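Local coordinates for sortase B (PDB 5JCV), which cleaves the C-terminal sorting signal of surface proteins and, through a thioester intermediate, attaches them covalently to the cell wall, at residues Val15-Thr23 with Phe92-Ser103. Sequence-based numbering, arbitrary orientation. Where two conformers were deposited one is given.
Sequences VGWLTIIDT and FLVAHPTFSYES
His96 gives both ring nitrogens to hydrogen bonds, and they fix how its imidazole is turned. NE2 meets Asp22 OD2 at 2.8 Å, on the anti side and 31° out of the plane of a carboxylate standing almost perpendicular to the ring (85°); ND1 turns back to Phe92 O, in the carbonyl plane and on a lone pair. The same ND1 lies over the centre of the Phe92 ring, so the two rings overlap with an offset. Phe92 CZ reaches on to Thr23 CG2 at 3.8 Å. Asp22 is presented by a type II turn, Ile20 to Thr23, across which Thr23 OG1 bonds Ile20 O at 2.8 Å.

Along the strands, four backbone bonds pair Trp17 with Glu102 and Thr19 with Ser100 in antiparallel fashion. The CB of Phe99 leans toward strand 15-19 and lies 3.5 Å from Ile20 CG1. Its CG, tucked between backbone N and carbonyl carbon (chi1 63°), swings the ring so that CD1 meets Leu18 CD1 at 3.5 Å. On the face opposite Leu18 and Tyr101, Trp17 CB lies 3.9 Å from Glu102 CB, and Asp26 takes up both Trp17 NE1 and Thr19 OG1.

This pairing joins the first and last strands in the order of the sortase-domain beta-barrel. Strand 26-30 flanks 14-19 and strand 107-118 flanks 98-102; Leu163 of strand 160-165 packs against Leu18, Ile20 and Phe99, while helix 90-95 carries Phe92 beside the turn.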
loop_
_atom_site.group_PDB
_atom_site.type_symbol
_atom_site.label_atom_id
_atom_site.label_comp_id
_atom_site.label_asym_id
_atom_site.label_seq_id
_atom_site.Cartn_x
_atom_site.Cartn_y
_atom_site.Cartn_z
ATOM N N VAL A 15 -1.589 -4.445 4.825
ATOM C CA VAL A 15 -1.482 -4.745 3.384
ATOM C C VAL A 15 -2.844 -4.561 2.691
ATOM O O VAL A 15 -3.023 -4.882 1.502
ATOM C CB VAL A 15 -0.959 -6.205 3.282
ATOM C CG1 VAL A 15 -1.520 -7.006 2.112
ATOM C CG2 VAL A 15 0.573 -6.207 3.272
ATOM N N GLY A 16 -3.827 -4.038 3.431
ATOM C CA GLY A 16 -5.177 -3.960 2.908
ATOM C C GLY A 16 -6.245 -3.678 3.952
ATOM O O GLY A 16 -5.939 -3.376 5.114
ATOM N N TRP A 17 -7.497 -3.780 3.518
ATOM C CA TRP A 17 -8.667 -3.514 4.364
ATOM C C TRP A 17 -9.806 -4.424 3.910
ATOM O O TRP A 17 -9.907 -4.763 2.723
ATOM C CB TRP A 17 -9.130 -2.047 4.307
ATOM C CG TRP A 17 -9.971 -1.742 5.467
ATOM C CD1 TRP A 17 -11.287 -1.976 5.591
ATOM C CD2 TRP A 17 -9.540 -1.203 6.718
ATOM N NE1 TRP A 17 -11.724 -1.595 6.827
ATOM C CE2 TRP A 17 -10.652 -1.150 7.549
ATOM C CE3 TRP A 17 -8.306 -0.755 7.209
ATOM C CZ2 TRP A 17 -10.589 -0.651 8.850
ATOM C CZ3 TRP A 17 -8.235 -0.282 8.511
ATOM C CH2 TRP A 17 -9.370 -0.232 9.315
ATOM N N LEU A 18 -10.650 -4.833 4.863
ATOM C CA LEU A 18 -11.792 -5.709 4.560
ATOM C C LEU A 18 -13.057 -5.160 5.226
ATOM O O LEU A 18 -13.059 -4.783 6.409
ATOM C CB LEU A 18 -11.484 -7.127 5.106
ATOM C CG LEU A 18 -12.575 -8.179 4.850
ATOM C CD1 LEU A 18 -12.791 -8.442 3.370
ATOM C CD2 LEU A 18 -12.255 -9.497 5.523
ATOM N N THR A 19 -14.158 -5.145 4.512
ATOM C CA THR A 19 -15.388 -4.657 5.118
ATOM C C THR A 19 -16.537 -5.500 4.615
ATOM O O THR A 19 -16.673 -5.717 3.391
ATOM C CB THR A 19 -15.696 -3.156 4.764
ATOM O OG1 THR A 19 -14.731 -2.313 5.403
ATOM C CG2 THR A 19 -17.060 -2.744 5.282
ATOM N N ILE A 20 -17.358 -5.978 5.549
ATOM C CA ILE A 20 -18.608 -6.590 5.154
ATOM C C ILE A 20 -19.719 -5.860 5.926
ATOM O O ILE A 20 -19.716 -5.806 7.155
ATOM C CB ILE A 20 -18.652 -8.100 5.449
ATOM C CG1 ILE A 20 -17.472 -8.819 4.820
ATOM C CG2 ILE A 20 -19.988 -8.691 4.969
ATOM C CD1 ILE A 20 -17.447 -10.285 5.188
ATOM N N ILE A 21 -20.622 -5.241 5.181
ATOM C CA ILE A 21 -21.746 -4.473 5.740
ATOM C C ILE A 21 -22.581 -5.324 6.700
ATOM O O ILE A 21 -22.793 -6.502 6.448
ATOM C CB ILE A 21 -22.652 -3.959 4.570
ATOM C CG1 ILE A 21 -21.873 -2.982 3.648
ATOM C CG2 ILE A 21 -23.910 -3.283 5.077
ATOM C CD1 ILE A 21 -21.304 -1.762 4.337
ATOM N N ASP A 22 -23.077 -4.721 7.776
ATOM C CA ASP A 22 -23.928 -5.400 8.789
ATOM C C ASP A 22 -23.168 -6.511 9.519
ATOM O O ASP A 22 -23.743 -7.510 9.908
ATOM C CB ASP A 22 -25.231 -5.939 8.172
ATOM C CG ASP A 22 -26.060 -4.827 7.476
ATOM O OD1 ASP A 22 -25.953 -3.646 7.837
ATOM O OD2 ASP A 22 -26.831 -5.134 6.569
ATOM N N THR A 23 -21.860 -6.341 9.690
ATOM C CA THR A 23 -21.071 -7.257 10.536
ATOM C C THR A 23 -20.065 -6.457 11.294
ATOM O O THR A 23 -19.944 -5.263 11.057
ATOM C CB THR A 23 -20.337 -8.336 9.736
ATOM O OG1 THR A 23 -19.173 -7.774 9.099
ATOM C CG2 THR A 23 -21.258 -8.955 8.706
ATOM N N PHE A 92 -29.396 -13.587 5.006
ATOM C CA PHE A 92 -28.227 -12.715 5.015
ATOM C C PHE A 92 -27.462 -12.727 3.687
ATOM O O PHE A 92 -27.001 -11.679 3.214
ATOM C CB PHE A 92 -27.293 -13.058 6.155
ATOM C CG PHE A 92 -26.223 -12.022 6.371
ATOM C CD1 PHE A 92 -26.446 -10.937 7.229
ATOM C CD2 PHE A 92 -25.011 -12.095 5.670
ATOM C CE1 PHE A 92 -25.452 -9.979 7.418
ATOM C CE2 PHE A 92 -24.035 -11.140 5.852
ATOM C CZ PHE A 92 -24.246 -10.090 6.729
ATOM N N LEU A 93 -27.308 -13.898 3.099
ATOM C CA LEU A 93 -26.522 -14.024 1.878
ATOM C C LEU A 93 -27.202 -13.311 0.716
ATOM O O LEU A 93 -26.547 -12.606 -0.057
ATOM C CB LEU A 93 -26.306 -15.496 1.524
ATOM C CG LEU A 93 -25.802 -15.765 0.101
ATOM C CD1 LEU A 93 -24.378 -15.299 -0.087
ATOM C CD2 LEU A 93 -25.914 -17.241 -0.242
ATOM N N VAL A 94 -28.511 -13.483 0.598
ATOM C CA VAL A 94 -29.250 -12.825 -0.472
ATOM C C VAL A 94 -29.103 -11.302 -0.344
ATOM O O VAL A 94 -28.822 -10.598 -1.316
ATOM C CB VAL A 94 -30.746 -13.219 -0.463
ATOM C CG1 VAL A 94 -31.547 -12.360 -1.450
ATOM C CG2 VAL A 94 -30.905 -14.698 -0.790
ATOM N N ALA A 95 -29.293 -10.806 0.864
ATOM C CA ALA A 95 -29.081 -9.398 1.143
ATOM C C ALA A 95 -27.583 -8.958 1.099
ATOM O O ALA A 95 -27.292 -7.772 1.130
ATOM C CB ALA A 95 -29.707 -9.049 2.487
ATOM N N HIS A 96 -26.621 -9.871 1.049
ATOM C CA HIS A 96 -25.212 -9.424 1.030
ATOM C C HIS A 96 -24.377 -10.249 0.066
ATOM O O HIS A 96 -23.374 -10.807 0.441
ATOM C CB HIS A 96 -24.608 -9.464 2.440
ATOM C CG HIS A 96 -25.363 -8.651 3.439
ATOM N ND1 HIS A 96 -26.449 -9.143 4.133
ATOM C CD2 HIS A 96 -25.200 -7.371 3.846
ATOM C CE1 HIS A 96 -26.921 -8.199 4.931
ATOM N NE2 HIS A 96 -26.181 -7.112 4.772
ATOM N N PRO A 97 -24.765 -10.260 -1.212
ATOM C CA PRO A 97 -24.019 -11.033 -2.202
ATOM C C PRO A 97 -22.559 -10.581 -2.425
ATOM O O PRO A 97 -21.810 -11.273 -3.116
ATOM C CB PRO A 97 -24.867 -10.852 -3.487
ATOM C CG PRO A 97 -25.547 -9.518 -3.327
ATOM C CD PRO A 97 -25.676 -9.268 -1.830
ATOM N N THR A 98 -22.137 -9.446 -1.860
ATOM C CA THR A 98 -20.767 -8.957 -2.086
ATOM C C THR A 98 -20.149 -8.328 -0.855
ATOM O O THR A 98 -20.844 -7.808 0.032
ATOM C CB THR A 98 -20.699 -7.821 -3.191
ATOM O OG1 THR A 98 -21.212 -6.595 -2.648
ATOM C CG2 THR A 98 -21.501 -8.178 -4.443
ATOM N N PHE A 99 -18.826 -8.300 -0.835
ATOM C CA PHE A 99 -18.115 -7.499 0.151
ATOM C C PHE A 99 -16.986 -6.723 -0.526
ATOM O O PHE A 99 -16.709 -6.935 -1.712
ATOM C CB PHE A 99 -17.602 -8.372 1.304
ATOM C CG PHE A 99 -16.602 -9.406 0.911
ATOM C CD1 PHE A 99 -15.245 -9.146 0.986
ATOM C CD2 PHE A 99 -17.010 -10.662 0.491
ATOM C CE1 PHE A 99 -14.326 -10.100 0.603
ATOM C CE2 PHE A 99 -16.089 -11.630 0.129
ATOM C CZ PHE A 99 -14.746 -11.357 0.183
ATOM N N SER A 100 -16.337 -5.835 0.231
ATOM C CA SER A 100 -15.212 -5.063 -0.301
ATOM C C SER A 100 -13.900 -5.391 0.325
ATOM O O SER A 100 -13.754 -5.452 1.545
ATOM C CB SER A 100 -15.458 -3.542 -0.268
ATOM O OG SER A 100 -16.096 -3.116 0.892
ATOM N N TYR A 101 -12.938 -5.587 -0.561
ATOM C CA TYR A 101 -11.608 -5.980 -0.222
ATOM C C TYR A 101 -10.691 -4.932 -0.817
ATOM O O TYR A 101 -10.716 -4.719 -2.021
ATOM C CB TYR A 101 -11.306 -7.361 -0.857
ATOM C CG TYR A 101 -9.837 -7.709 -0.890
ATOM C CD1 TYR A 101 -9.101 -7.818 0.300
ATOM C CD2 TYR A 101 -9.158 -7.922 -2.115
ATOM C CE1 TYR A 101 -7.742 -8.124 0.277
ATOM C CE2 TYR A 101 -7.793 -8.231 -2.144
ATOM C CZ TYR A 101 -7.088 -8.329 -0.941
ATOM O OH TYR A 101 -5.740 -8.593 -0.902
ATOM N N GLU A 102 -9.926 -4.252 0.027
ATOM C CA GLU A 102 -8.836 -3.398 -0.446
ATOM C C GLU A 102 -7.522 -4.175 -0.378
ATOM O O GLU A 102 -7.270 -4.911 0.577
ATOM C CB GLU A 102 -8.706 -2.114 0.383
ATOM C CG GLU A 102 -9.466 -0.909 -0.145
ATOM C CD GLU A 102 -10.832 -0.729 0.483
ATOM O OE1 GLU A 102 -10.895 0.056 1.452
ATOM O OE2 GLU A 102 -11.826 -1.361 0.022
ATOM N N SER A 103 -6.708 -4.024 -1.411
ATOM C CA SER A 103 -5.316 -4.461 -1.382
ATOM C C SER A 103 -4.426 -3.219 -1.078
ATOM O O SER A 103 -4.914 -2.155 -0.633
ATOM C CB SER A 103 -4.928 -5.075 -2.715
ATOM O OG SER A 103 -5.151 -4.097 -3.723
#